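Local atomic coordinates of glycosyl hydrolase family 2, TIM barrel domain protein (Parabacteroides merdae ATCC 43184, PDB entry 6DXU), a protein that is a gut bacterial beta-glucuronidase of glycoside hydrolase family 2, which probably hydrolyses the bond joining terminal beta-glucuronic acid to its conjugates. Residues Glu744-Leu749 with Lys804-Asn809; Leu209-Ser214 with Glu303-Arg308; Arg655-Val660 with Arg692-Tyr697. One frame throughout, in Å; residues are numbered along the deposited sequence.

Contact 1 of 3, residues Glu744-Leu749 with Lys804-Asn809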
ATOM      1  N   GLU D 744     -34.046  43.491  27.500  1.00 44.56           N
ATOM      2  CA  GLU D 744     -34.335  42.362  28.381  1.00 45.05           C
ATOM      3  C   GLU D 744     -33.012  42.007  29.049  1.00 46.46           C
ATOM      4  O   GLU D 744     -32.150  41.378  28.426  1.00 45.70           O
ATOM      5  CB  GLU D 744     -34.913  41.187  27.602  1.00 46.11           C
ATOM      6  N   GLY D 745     -32.842  42.426  30.296  1.00 48.35           N
ATOM      7  CA  GLY D 745     -31.596  42.144  30.988  1.00 44.68           C
ATOM      8  C   GLY D 745     -30.418  42.786  30.283  1.00 42.54           C
ATOM      9  O   GLY D 745     -30.387  43.999  30.046  1.00 42.85           O
ATOM     10  N   ASP D 746     -29.431  41.965  29.934  1.00 39.52           N
ATOM     11  CA  ASP D 746     -28.232  42.450  29.263  1.00 38.80           C
ATOM     12  C   ASP D 746     -28.409  42.573  27.752  1.00 41.09           C
ATOM     13  O   ASP D 746     -27.458  42.946  27.057  1.00 39.17           O
ATOM     14  CB  ASP D 746     -27.058  41.518  29.584  1.00 37.07           C
ATOM     15  CG  ASP D 746     -25.707  42.096  29.170  1.00 40.27           C
ATOM     16  OD1 ASP D 746     -25.464  43.309  29.366  1.00 36.96           O
ATOM     17  OD2 ASP D 746     -24.884  41.324  28.643  1.00 38.34           O
ATOM     18  N   THR D 747     -29.585  42.278  27.216  1.00 37.29           N
ATOM     19  CA  THR D 747     -29.785  42.289  25.775  1.00 36.94           C
ATOM     20  C   THR D 747     -30.641  43.479  25.356  1.00 34.30           C
ATOM     21  O   THR D 747     -31.591  43.857  26.048  1.00 41.31           O
ATOM     22  CB  THR D 747     -30.417  40.982  25.294  1.00 39.14           C
ATOM     23  OG1 THR D 747     -31.776  40.926  25.731  1.00 46.83           O
ATOM     24  CG2 THR D 747     -29.668  39.801  25.869  1.00 34.61           C
ATOM     25  N   ALA D 748     -30.274  44.088  24.239  1.00 29.39           N
ATOM     26  CA  ALA D 748     -31.021  45.183  23.647  1.00 29.87           C
ATOM     27  C   ALA D 748     -31.530  44.743  22.285  1.00 32.10           C
ATOM     28  O   ALA D 748     -30.830  44.040  21.550  1.00 30.79           O
ATOM     29  CB  ALA D 748     -30.160  46.436  23.509  1.00 30.92           C
ATOM     30  N   LEU D 749     -32.758  45.121  21.961  1.00 27.70           N
ATOM     31  CA  LEU D 749     -33.338  44.847  20.650  1.00 27.75           C
ATOM     32  C   LEU D 749     -33.350  46.129  19.829  1.00 25.57           C
ATOM     33  O   LEU D 749     -33.984  47.115  20.217  1.00 34.58           O
ATOM     34  CB  LEU D 749     -34.749  44.265  20.777  1.00 29.23           C
ATOM     35  CG  LEU D 749     -35.462  43.994  19.448  1.00 29.87           C
ATOM     36  CD1 LEU D 749     -34.696  43.007  18.557  1.00 30.36           C
ATOM     37  CD2 LEU D 749     -36.878  43.490  19.717  1.00 33.33           C
ATOM     38  N   LYS D 804     -26.052  41.673  22.624  1.00 25.99           N
ATOM     39  CA  LYS D 804     -25.615  41.331  23.970  1.00 26.01           C
ATOM     40  C   LYS D 804     -24.698  42.457  24.436  1.00 29.76           C
ATOM     41  O   LYS D 804     -23.592  42.627  23.905  1.00 28.72           O
ATOM     42  CB  LYS D 804     -24.896  39.984  23.946  1.00 32.35           C
ATOM     43  CG  LYS D 804     -24.331  39.484  25.270  1.00 36.07           C
ATOM     44  CD  LYS D 804     -25.439  39.002  26.184  1.00 41.89           C
ATOM     45  CE  LYS D 804     -24.920  38.221  27.397  1.00 50.95           C
ATOM     46  NZ  LYS D 804     -23.703  38.805  28.022  1.00 47.72           N
ATOM     47  N   ARG D 805     -25.151  43.246  25.407  1.00 26.67           N
ATOM     48  CA  ARG D 805     -24.411  44.451  25.763  1.00 31.50           C
ATOM     49  C   ARG D 805     -23.166  44.161  26.598  1.00 29.81           C
ATOM     50  O   ARG D 805     -22.272  45.011  26.657  1.00 31.02           O
ATOM     51  CB  ARG D 805     -25.335  45.433  26.498  1.00 31.83           C
ATOM     52  CG  ARG D 805     -26.296  46.148  25.565  1.00 34.25           C
ATOM     53  CD  ARG D 805     -27.150  47.196  26.283  1.00 35.02           C
ATOM     54  NE  ARG D 805     -28.098  46.576  27.208  1.00 37.51           N
ATOM     55  CZ  ARG D 805     -29.268  47.105  27.554  1.00 44.13           C
ATOM     56  NH1 ARG D 805     -29.651  48.275  27.053  1.00 43.99           N
ATOM     57  NH2 ARG D 805     -30.062  46.456  28.396  1.00 41.76           N
ATOM     58  N   ASN D 806     -23.085  42.987  27.228  1.00 33.89           N
ATOM     59  CA  ASN D 806     -21.961  42.623  28.094  1.00 34.62           C
ATOM     60  C   ASN D 806     -21.745  43.645  29.204  1.00 38.28           C
ATOM     61  O   ASN D 806     -20.607  43.895  29.615  1.00 33.42           O
ATOM     62  CB  ASN D 806     -20.671  42.421  27.297  1.00 30.19           C
ATOM     63  CG  ASN D 806     -20.690  41.144  26.490  1.00 30.25           C
ATOM     64  OD1 ASN D 806     -21.154  40.114  26.968  1.00 36.93           O
ATOM     65  ND2 ASN D 806     -20.175  41.200  25.265  1.00 31.78           N
ATOM     66  N   GLU D 807     -22.841  44.237  29.685  1.00 34.46           N
ATOM     67  CA  GLU D 807     -22.837  45.196  30.784  1.00 35.79           C
ATOM     68  C   GLU D 807     -21.981  46.416  30.485  1.00 37.65           C
ATOM     69  O   GLU D 807     -21.516  47.093  31.409  1.00 38.23           O
ATOM     70  CB  GLU D 807     -22.383  44.539  32.094  1.00 39.40           C
ATOM     71  CG  GLU D 807     -23.211  43.332  32.511  1.00 41.65           C
ATOM     72  CD  GLU D 807     -22.720  42.693  33.801  1.00 53.70           C
ATOM     73  OE1 GLU D 807     -21.546  42.901  34.176  1.00 59.50           O
ATOM     74  OE2 GLU D 807     -23.521  41.994  34.454  1.00 64.21           O
ATOM     75  N   GLY D 808     -21.769  46.720  29.205  1.00 33.38           N
ATOM     76  CA  GLY D 808     -20.909  47.824  28.824  1.00 31.21           C
ATOM     77  C   GLY D 808     -21.542  48.730  27.795  1.00 31.79           C
ATOM     78  O   GLY D 808     -22.768  48.718  27.632  1.00 34.41           O
ATOM     79  N   ASN D 809     -20.720  49.484  27.067  1.00 28.74           N
ATOM     80  CA  ASN D 809     -21.200  50.488  26.126  1.00 29.78           C
ATOM     81  C   ASN D 809     -20.751  50.142  24.712  1.00 32.51           C
ATOM     82  O   ASN D 809     -19.627  49.678  24.509  1.00 30.16           O
ATOM     83  CB  ASN D 809     -20.693  51.882  26.519  1.00 37.54           C
ATOM     84  CG  ASN D 809     -21.209  52.322  27.891  1.00 42.65           C
ATOM     85  OD1 ASN D 809     -22.305  51.940  28.310  1.00 43.98           O
ATOM     86  ND2 ASN D 809     -20.416  53.126  28.594  1.00 45.22           N
TER

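Contact 2 of 3, residues Leu209-Ser214 with Glu303-Arg308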
ATOM      1  N   LEU D 209     -35.911  -7.023  17.261  1.00 23.83           N
ATOM      2  CA  LEU D 209     -37.262  -7.443  17.615  1.00 25.53           C
ATOM      3  C   LEU D 209     -38.069  -7.509  16.326  1.00 27.82           C
ATOM      4  O   LEU D 209     -38.434  -6.475  15.769  1.00 30.49           O
ATOM      5  CB  LEU D 209     -37.891  -6.468  18.605  1.00 25.34           C
ATOM      6  CG  LEU D 209     -37.029  -6.183  19.833  1.00 25.99           C
ATOM      7  CD1 LEU D 209     -37.708  -5.175  20.740  1.00 24.42           C
ATOM      8  CD2 LEU D 209     -36.733  -7.472  20.584  1.00 27.12           C
ATOM      9  N   GLU D 210     -38.319  -8.719  15.832  1.00 26.58           N
ATOM     10  CA  GLU D 210     -39.116  -8.905  14.624  1.00 28.27           C
ATOM     11  C   GLU D 210     -40.566  -9.066  15.038  1.00 29.62           C
ATOM     12  O   GLU D 210     -40.917 -10.066  15.660  1.00 30.38           O
ATOM     13  CB  GLU D 210     -38.688 -10.128  13.825  1.00 29.72           C
ATOM     14  CG  GLU D 210     -37.506  -9.979  12.933  1.00 43.05           C
ATOM     15  CD  GLU D 210     -37.270 -11.265  12.161  1.00 44.91           C
ATOM     16  OE1 GLU D 210     -36.731 -12.208  12.761  1.00 49.72           O
ATOM     17  OE2 GLU D 210     -37.659 -11.349  10.975  1.00 44.23           O
ATOM     18  N   SER D 211     -41.393  -8.072  14.738  1.00 31.38           N
ATOM     19  CA  SER D 211     -42.812  -8.116  15.065  1.00 31.34           C
ATOM     20  C   SER D 211     -43.624  -8.174  13.781  1.00 40.81           C
ATOM     21  O   SER D 211     -43.294  -7.503  12.798  1.00 42.63           O
ATOM     22  CB  SER D 211     -43.226  -6.908  15.899  1.00 32.62           C
ATOM     23  OG  SER D 211     -42.910  -5.711  15.223  1.00 39.72           O
ATOM     24  N   SER D 212     -44.674  -8.993  13.795  1.00 38.95           N
ATOM     25  CA  SER D 212     -45.611  -9.121  12.688  1.00 37.19           C
ATOM     26  C   SER D 212     -47.016  -9.224  13.255  1.00 39.75           C
ATOM     27  O   SER D 212     -47.214  -9.621  14.408  1.00 37.47           O
ATOM     28  CB  SER D 212     -45.307 -10.327  11.797  1.00 33.90           C
ATOM     29  OG  SER D 212     -45.224 -11.516  12.558  1.00 39.83           O
ATOM     30  N   LEU D 213     -47.989  -8.826  12.446  1.00 41.13           N
ATOM     31  CA  LEU D 213     -49.372  -8.735  12.891  1.00 43.83           C
ATOM     32  C   LEU D 213     -50.247  -9.497  11.904  1.00 51.58           C
ATOM     33  O   LEU D 213     -50.187  -9.241  10.697  1.00 56.65           O
ATOM     34  CB  LEU D 213     -49.755  -7.260  13.007  1.00 40.05           C
ATOM     35  CG  LEU D 213     -51.004  -6.873  13.755  1.00 43.79           C
ATOM     36  CD1 LEU D 213     -50.901  -7.371  15.195  1.00 35.75           C
ATOM     37  CD2 LEU D 213     -51.052  -5.349  13.721  1.00 39.26           C
ATOM     38  N   SER D 214     -51.040 -10.443  12.415  1.00 51.41           N
ATOM     39  CA  SER D 214     -51.871 -11.326  11.595  1.00 50.21           C
ATOM     40  C   SER D 214     -52.862 -10.541  10.728  1.00 50.27           C
ATOM     41  O   SER D 214     -52.989  -9.312  10.815  1.00 49.30           O
ATOM     42  CB  SER D 214     -52.622 -12.328  12.470  1.00 50.36           C
ATOM     43  OG  SER D 214     -53.616 -11.691  13.246  1.00 48.82           O
ATOM     44  N   GLU D 303     -35.529  -2.655  25.156  1.00 25.76           N
ATOM     45  CA  GLU D 303     -35.758  -2.198  23.801  1.00 30.38           C
ATOM     46  C   GLU D 303     -37.258  -2.197  23.575  1.00 30.82           C
ATOM     47  O   GLU D 303     -37.952  -3.133  23.978  1.00 32.78           O
ATOM     48  CB  GLU D 303     -35.043  -3.105  22.788  1.00 31.69           C
ATOM     49  CG  GLU D 303     -35.177  -2.647  21.354  1.00 35.29           C
ATOM     50  CD  GLU D 303     -34.110  -1.636  20.960  1.00 38.33           C
ATOM     51  OE1 GLU D 303     -33.277  -1.270  21.823  1.00 41.16           O
ATOM     52  OE2 GLU D 303     -34.106  -1.214  19.784  1.00 34.07           O
ATOM     53  N   ARG D 304     -37.754  -1.149  22.936  1.00 25.90           N
ATOM     54  CA  ARG D 304     -39.174  -0.972  22.709  1.00 27.61           C
ATOM     55  C   ARG D 304     -39.527  -1.344  21.275  1.00 27.77           C
ATOM     56  O   ARG D 304     -38.686  -1.334  20.374  1.00 25.98           O
ATOM     57  CB  ARG D 304     -39.579   0.473  23.001  1.00 30.52           C
ATOM     58  CG  ARG D 304     -39.375   0.882  24.454  1.00 33.55           C
ATOM     59  CD  ARG D 304     -39.897   2.285  24.717  1.00 36.78           C
ATOM     60  NE  ARG D 304     -39.454   3.238  23.701  1.00 41.40           N
ATOM     61  CZ  ARG D 304     -39.759   4.534  23.711  1.00 45.83           C
ATOM     62  NH1 ARG D 304     -40.509   5.032  24.688  1.00 44.59           N
ATOM     63  NH2 ARG D 304     -39.324   5.335  22.746  1.00 37.89           N
ATOM     64  N   PHE D 305     -40.795  -1.683  21.074  1.00 22.80           N
ATOM     65  CA  PHE D 305     -41.288  -2.010  19.745  1.00 24.71           C
ATOM     66  C   PHE D 305     -42.795  -1.805  19.740  1.00 24.80           C
ATOM     67  O   PHE D 305     -43.414  -1.619  20.789  1.00 24.63           O
ATOM     68  CB  PHE D 305     -40.910  -3.445  19.348  1.00 26.04           C
ATOM     69  CG  PHE D 305     -41.728  -4.509  20.047  1.00 26.62           C
ATOM     70  CD1 PHE D 305     -41.405  -4.908  21.340  1.00 25.58           C
ATOM     71  CD2 PHE D 305     -42.808  -5.106  19.413  1.00 27.53           C
ATOM     72  CE1 PHE D 305     -42.144  -5.892  21.991  1.00 29.12           C
ATOM     73  CE2 PHE D 305     -43.562  -6.087  20.068  1.00 27.81           C
ATOM     74  CZ  PHE D 305     -43.217  -6.478  21.348  1.00 24.08           C
ATOM     75  N   GLY D 306     -43.380  -1.845  18.554  1.00 24.02           N
ATOM     76  CA  GLY D 306     -44.819  -1.699  18.428  1.00 25.65           C
ATOM     77  C   GLY D 306     -45.368  -2.622  17.364  1.00 28.86           C
ATOM     78  O   GLY D 306     -44.670  -3.004  16.424  1.00 27.28           O
ATOM     79  N   PHE D 307     -46.647  -2.983  17.529  1.00 24.98           N
ATOM     80  CA  PHE D 307     -47.391  -3.780  16.560  1.00 26.17           C
ATOM     81  C   PHE D 307     -48.213  -2.840  15.685  1.00 22.44           C
ATOM     82  O   PHE D 307     -49.039  -2.080  16.202  1.00 26.83           O
ATOM     83  CB  PHE D 307     -48.331  -4.772  17.265  1.00 22.36           C
ATOM     84  CG  PHE D 307     -47.631  -5.948  17.916  1.00 21.31           C
ATOM     85  CD1 PHE D 307     -47.081  -6.969  17.140  1.00 27.44           C
ATOM     86  CD2 PHE D 307     -47.541  -6.034  19.299  1.00 23.70           C
ATOM     87  CE1 PHE D 307     -46.449  -8.057  17.727  1.00 25.49           C
ATOM     88  CE2 PHE D 307     -46.921  -7.118  19.901  1.00 25.11           C
ATOM     89  CZ  PHE D 307     -46.366  -8.128  19.112  1.00 27.25           C
ATOM     90  N   ARG D 308     -48.031  -2.921  14.368  1.00 21.84           N
ATOM     91  CA  ARG D 308     -48.903  -2.179  13.466  1.00 20.78           C
ATOM     92  C   ARG D 308     -48.789  -2.765  12.066  1.00 23.72           C
ATOM     93  O   ARG D 308     -47.748  -3.307  11.684  1.00 27.50           O
ATOM     94  CB  ARG D 308     -48.582  -0.676  13.459  1.00 23.49           C
ATOM     95  CG  ARG D 308     -47.473  -0.239  12.490  1.00 22.17           C
ATOM     96  CD  ARG D 308     -46.092  -0.684  12.976  1.00 23.55           C
ATOM     97  NE  ARG D 308     -45.038  -0.216  12.081  1.00 24.15           N
ATOM     98  CZ  ARG D 308     -44.685  -0.831  10.957  1.00 26.53           C
ATOM     99  NH1 ARG D 308     -45.291  -1.962  10.588  1.00 26.30           N
ATOM    100  NH2 ARG D 308     -43.718  -0.323  10.205  1.00 27.74           N
TER
HETATM  101  O   HOH W   1     -44.101  -3.423  13.884  1.00 37.01           O

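Contact 3 of 3, residues Arg655-Val660 with Arg692-Tyr697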
ATOM      1  N   ARG D 655     -61.283  48.486   2.317  1.00 35.32           N
ATOM      2  CA  ARG D 655     -61.630  47.297   3.086  1.00 34.73           C
ATOM      3  C   ARG D 655     -60.539  46.250   2.873  1.00 38.14           C
ATOM      4  O   ARG D 655     -60.366  45.726   1.769  1.00 38.32           O
ATOM      5  CB  ARG D 655     -63.017  46.788   2.707  1.00 34.73           C
ATOM      6  CG  ARG D 655     -64.123  47.659   3.317  1.00 38.54           C
ATOM      7  CD  ARG D 655     -65.487  47.028   3.185  1.00 40.47           C
ATOM      8  NE  ARG D 655     -66.502  47.670   4.024  1.00 48.82           N
ATOM      9  CZ  ARG D 655     -67.136  48.798   3.711  1.00 52.13           C
ATOM     10  NH1 ARG D 655     -66.855  49.432   2.576  1.00 51.59           N
ATOM     11  NH2 ARG D 655     -68.047  49.297   4.532  1.00 47.49           N
ATOM     12  N   LYS D 656     -59.763  46.004   3.922  1.00 32.81           N
ATOM     13  CA  LYS D 656     -58.617  45.111   3.854  1.00 27.45           C
ATOM     14  C   LYS D 656     -59.030  43.688   4.182  1.00 26.41           C
ATOM     15  O   LYS D 656     -59.804  43.451   5.117  1.00 24.95           O
ATOM     16  CB  LYS D 656     -57.527  45.561   4.825  1.00 29.31           C
ATOM     17  CG  LYS D 656     -57.128  47.015   4.665  1.00 30.26           C
ATOM     18  CD  LYS D 656     -56.644  47.303   3.255  1.00 32.78           C
ATOM     19  CE  LYS D 656     -55.398  46.503   2.930  1.00 34.29           C
ATOM     20  NZ  LYS D 656     -54.782  46.910   1.644  1.00 34.83           N
ATOM     21  N   GLU D 657     -58.474  42.741   3.432  1.00 28.73           N
ATOM     22  CA  GLU D 657     -58.745  41.337   3.695  1.00 26.93           C
ATOM     23  C   GLU D 657     -58.032  40.891   4.966  1.00 25.37           C
ATOM     24  O   GLU D 657     -56.843  41.172   5.160  1.00 26.34           O
ATOM     25  CB  GLU D 657     -58.300  40.486   2.511  1.00 26.50           C
ATOM     26  CG  GLU D 657     -58.675  39.015   2.648  1.00 33.89           C
ATOM     27  CD  GLU D 657     -58.442  38.240   1.356  1.00 38.47           C
ATOM     28  OE1 GLU D 657     -57.319  38.286   0.833  1.00 40.67           O
ATOM     29  OE2 GLU D 657     -59.388  37.592   0.858  1.00 49.27           O
ATOM     30  N   ILE D 658     -58.777  40.220   5.842  1.00 24.48           N
ATOM     31  CA  ILE D 658     -58.255  39.617   7.060  1.00 25.68           C
ATOM     32  C   ILE D 658     -58.556  38.127   6.992  1.00 30.93           C
ATOM     33  O   ILE D 658     -59.712  37.737   6.781  1.00 26.37           O
ATOM     34  CB  ILE D 658     -58.884  40.241   8.322  1.00 25.73           C
ATOM     35  CG1 ILE D 658     -58.527  41.733   8.420  1.00 27.26           C
ATOM     36  CG2 ILE D 658     -58.442  39.486   9.572  1.00 23.35           C
ATOM     37  CD1 ILE D 658     -59.253  42.455   9.553  1.00 23.85           C
ATOM     38  N   LEU D 659     -57.517  37.303   7.137  1.00 25.75           N
ATOM     39  CA  LEU D 659     -57.633  35.852   7.127  1.00 22.12           C
ATOM     40  C   LEU D 659     -57.460  35.321   8.540  1.00 22.24           C
ATOM     41  O   LEU D 659     -56.587  35.781   9.280  1.00 25.87           O
ATOM     42  CB  LEU D 659     -56.570  35.217   6.206  1.00 23.98           C
ATOM     43  CG  LEU D 659     -56.509  35.698   4.760  1.00 29.84           C
ATOM     44  CD1 LEU D 659     -55.418  34.963   3.986  1.00 30.26           C
ATOM     45  CD2 LEU D 659     -57.871  35.537   4.094  1.00 30.93           C
ATOM     46  N   VAL D 660     -58.272  34.341   8.911  1.00 23.74           N
ATOM     47  CA  VAL D 660     -58.141  33.658  10.194  1.00 24.27           C
ATOM     48  C   VAL D 660     -57.964  32.171   9.919  1.00 27.24           C
ATOM     49  O   VAL D 660     -58.763  31.571   9.189  1.00 26.80           O
ATOM     50  CB  VAL D 660     -59.355  33.922  11.102  1.00 23.72           C
ATOM     51  CG1 VAL D 660     -59.281  33.080  12.369  1.00 25.81           C
ATOM     52  CG2 VAL D 660     -59.417  35.411  11.445  1.00 24.23           C
ATOM     53  N   ARG D 692     -62.660  34.423   6.321  1.00 28.08           N
ATOM     54  CA  ARG D 692     -62.053  35.652   5.846  1.00 24.54           C
ATOM     55  C   ARG D 692     -63.075  36.781   5.905  1.00 33.49           C
ATOM     56  O   ARG D 692     -64.286  36.556   5.790  1.00 28.21           O
ATOM     57  CB  ARG D 692     -61.499  35.503   4.435  1.00 30.35           C
ATOM     58  CG  ARG D 692     -62.514  35.043   3.425  1.00 32.77           C
ATOM     59  CD  ARG D 692     -61.928  34.960   2.022  1.00 32.26           C
ATOM     60  NE  ARG D 692     -62.984  34.597   1.080  1.00 35.71           N
ATOM     61  CZ  ARG D 692     -63.464  33.362   0.935  1.00 39.94           C
ATOM     62  NH1 ARG D 692     -62.968  32.360   1.653  1.00 35.68           N
ATOM     63  NH2 ARG D 692     -64.444  33.123   0.070  1.00 37.21           N
ATOM     64  N   TRP D 693     -62.564  37.997   6.120  1.00 30.16           N
ATOM     65  CA  TRP D 693     -63.362  39.214   6.226  1.00 30.19           C
ATOM     66  C   TRP D 693     -62.666  40.317   5.444  1.00 31.33           C
ATOM     67  O   TRP D 693     -61.470  40.238   5.156  1.00 29.37           O
ATOM     68  CB  TRP D 693     -63.543  39.670   7.678  1.00 26.27           C
ATOM     69  CG  TRP D 693     -64.410  38.806   8.553  1.00 31.24           C
ATOM     70  CD1 TRP D 693     -65.695  39.069   8.947  1.00 31.23           C
ATOM     71  CD2 TRP D 693     -64.048  37.558   9.170  1.00 29.83           C
ATOM     72  NE1 TRP D 693     -66.158  38.062   9.762  1.00 31.68           N
ATOM     73  CE2 TRP D 693     -65.169  37.123   9.916  1.00 32.74           C
ATOM     74  CE3 TRP D 693     -62.887  36.769   9.166  1.00 30.68           C
ATOM     75  CZ2 TRP D 693     -65.166  35.932  10.645  1.00 28.43           C
ATOM     76  CZ3 TRP D 693     -62.883  35.583   9.891  1.00 28.73           C
ATOM     77  CH2 TRP D 693     -64.019  35.178  10.624  1.00 32.93           C
ATOM     78  N   ASN D 694     -63.423  41.342   5.063  1.00 31.49           N
ATOM     79  CA  ASN D 694     -62.845  42.534   4.446  1.00 30.95           C
ATOM     80  C   ASN D 694     -63.308  43.726   5.274  1.00 34.24           C
ATOM     81  O   ASN D 694     -64.508  44.027   5.308  1.00 31.18           O
ATOM     82  CB  ASN D 694     -63.268  42.648   2.985  1.00 35.01           C
ATOM     83  CG  ASN D 694     -62.597  41.596   2.108  1.00 41.55           C
ATOM     84  OD1 ASN D 694     -63.026  40.440   2.075  1.00 47.32           O
ATOM     85  ND2 ASN D 694     -61.555  41.986   1.400  1.00 32.24           N
ATOM     86  N   CYS D 695     -62.370  44.385   5.958  1.00 28.60           N
ATOM     87  CA  CYS D 695     -62.701  45.345   7.000  1.00 29.73           C
ATOM     88  C   CYS D 695     -61.915  46.636   6.838  1.00 30.80           C
ATOM     89  O   CYS D 695     -60.780  46.641   6.357  1.00 29.76           O
ATOM     90  CB  CYS D 695     -62.416  44.772   8.386  1.00 28.95           C
ATOM     91  SG  CYS D 695     -63.060  43.140   8.619  1.00 36.02           S
ATOM     92  N   VAL D 696     -62.524  47.734   7.288  1.00 28.61           N
ATOM     93  CA  VAL D 696     -61.871  49.038   7.260  1.00 31.34           C
ATOM     94  C   VAL D 696     -60.950  49.158   8.468  1.00 30.79           C
ATOM     95  O   VAL D 696     -61.359  48.887   9.604  1.00 29.95           O
ATOM     96  CB  VAL D 696     -62.917  50.166   7.244  1.00 36.12           C
ATOM     97  CG1 VAL D 696     -62.248  51.527   7.356  1.00 39.11           C
ATOM     98  CG2 VAL D 696     -63.751  50.091   5.976  1.00 38.83           C
ATOM     99  N   TYR D 697     -59.696  49.527   8.217  1.00 28.47           N
ATOM    100  CA  TYR D 697     -58.748  49.885   9.263  1.00 28.85           C
ATOM    101  C   TYR D 697     -58.737  51.395   9.454  1.00 29.77           C
ATOM    102  O   TYR D 697     -58.782  52.150   8.480  1.00 33.06           O
ATOM    103  CB  TYR D 697     -57.327  49.442   8.901  1.00 30.47           C
ATOM    104  CG  TYR D 697     -56.990  47.986   9.100  1.00 28.59           C
ATOM    105  CD1 TYR D 697     -56.026  47.597  10.034  1.00 31.56           C
ATOM    106  CD2 TYR D 697     -57.600  47.002   8.338  1.00 29.46           C
ATOM    107  CE1 TYR D 697     -55.690  46.252  10.209  1.00 29.30           C
ATOM    108  CE2 TYR D 697     -57.272  45.660   8.499  1.00 31.74           C
ATOM    109  CZ  TYR D 697     -56.321  45.291   9.434  1.00 32.20           C
ATOM    110  OH  TYR D 697     -56.013  43.961   9.588  1.00 26.92           O
TER
HETATM  111  O   HOH W   2     -66.669  46.111   5.980  1.00 45.68           O

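Contact 1 of 3, residues Glu744-Leu749 with Lys804-Asn809
OD2 of D746 is held by two groups of the 804-809 loop: NZ of K804, in a salt bridge of 2.9 Å, and N of N806, in a weak bond. D746 sits in the type II' turn of the beta hairpin that joins strands 735-744 and 747-755 in the C-terminal beta domain. OD1 of D746 accepts from the backbone N of E807 at 2.8 Å, on its syn side and 22° out of the carboxylate plane. With CG anti to the backbone N (chi1 -168°), D746 sets its carboxylate against the amides of N806 and E807, the central residues of the type I' turn R805-G808. Two amides, one bonding weakly, and the lysine limit its rotation and would probably favour its charged form. The K804 chain bends at chi2 and chi4, which brings NZ back to D746 and to OD1 of N806, 3.1 Å away. The backbones also meet: N of R805 donates to O of D746 at 2.9 Å. T747 and K804 form a non-hydrogen-bonded antiparallel pair at the end of the sheet.

The R805 side chain reaches back to the hairpin. Its NH2 donates to O of G745 at 3.0 Å, with that oxygen in the guanidinium plane and the donor tilted 18° from the plane of the carbonyl. NH1 of R805 has a salt bridge to E743, just before the turn, so one guanidinium holds both the strand end and the turn. The methyl CB of A748 lies over one guanidinium face, offset toward its rim, 4.0 Å from NH1 of R805.

Contact 2 of 3, residues Leu209-Ser214 with Glu303-Arg308
L209 pushes its CD1 methyl into the angle between E303 and F305, and this is the tight end of the contact. The segments belong to two facing sheets of the beta-sandwich domain of family 2 hydrolases. Strand 209-213 lies on the edge of one sheet and strand 303-305 on the edge of the other. Their axes approach to 8.7 Å and run in nearly the same direction, 17° apart, so side chains rather than backbones fill the space. CD1 of L209 is 3.6 Å from CG of E303 and 3.8 Å from CD1 of F305. The leucine and phenylalanine side chains cross at about a right angle. L222 of strand 219-229 packs on both of them. The acid end of E303 turns to ND2 of N418.

Further along, S211 sets its CB between the two phenylalanines, 4.0 Å from CD2 of F305 and 3.9 Å from CE1 of F307. The F307 ring reaches this point with CG anti to its own carbonyl carbon (chi1 -73°), and its edge faces O of S212. Y286 meets the same ring edge-to-face. An alanine in place of F307 would probably open a gap beside S211 and leave Y286 without its aromatic partner.

The serine side is looser and wetter. A water lies 2.9 Å from OG of S211 and donates to O of G306 at 2.6 Å, bridging the two segments. Beyond it, L213 packs against P275 and L277. It also touches CB of F307 with CD1 and the backbone of R308 with CD2, 3.8 Å from C of R308.

Contact 3 of 3, residues Arg655-Val660 with Arg692-Tyr697
The side chains of I658 and Y697 cross obliquely beside the antiparallel sheet of strands 638-640, 655-662 and 692-696, in the region of the DUF4982 family. Y697 lies just past the last strand. CG1 and CD1 of I658 each lie 3.6 Å from OH of Y697. Q723 and R648 bond that hydroxyl from beyond the pair. The side chains of K656 and Y697 cross at about a right angle, with CB of K656 3.7 Å from CE2 of Y697. The lysine then bends at chi2 and chi3, carrying NZ off to E526 and W649. I658 also touches SG of C695 through CD1. Further along, CG2 of V660 is 3.8 Å from CZ3 of W693, whose NE1 is bonded to G677.

The face with E657 and R692 is more polar. Their carboxylate and guanidinium planes are 87° apart. The two charges do not touch; E657 pairs with R570 and R692 with D685. Here CD2 of L659 packs on CB of R692.

Four backbone bonds join the strands, two in each of the pairs K656-C695 and I658-W693. At the exposed end, CG2 of V696 lies over one guanidinium face of R655, offset toward the rim, and 3.6 Å from CG of R655.

Overall arrangement
Along the chain, contact 2 comes first, then contact 3, then contact 1, and each closes before the next opens. They share no beta-sheet and lie in three different domains of the chain. The centres of contacts 1 and 2 are about 53 Å apart, on opposite sides of the chain's centre. Contact 3 is about 52 Å from contact 2 and about 39 Å from contact 1, again between centres. Even contacts 1 and 3 keep about 21 Å between nearest atoms. The TIM barrel strands fall between contacts 2 and 3 in sequence. Contact 2 joins two facing sheets, contact 3 pairs strands within one, and contact 1 joins a hairpin turn to the loop leaving the neighbouring strand of the same sheet. Each is therefore local to its own all-beta part.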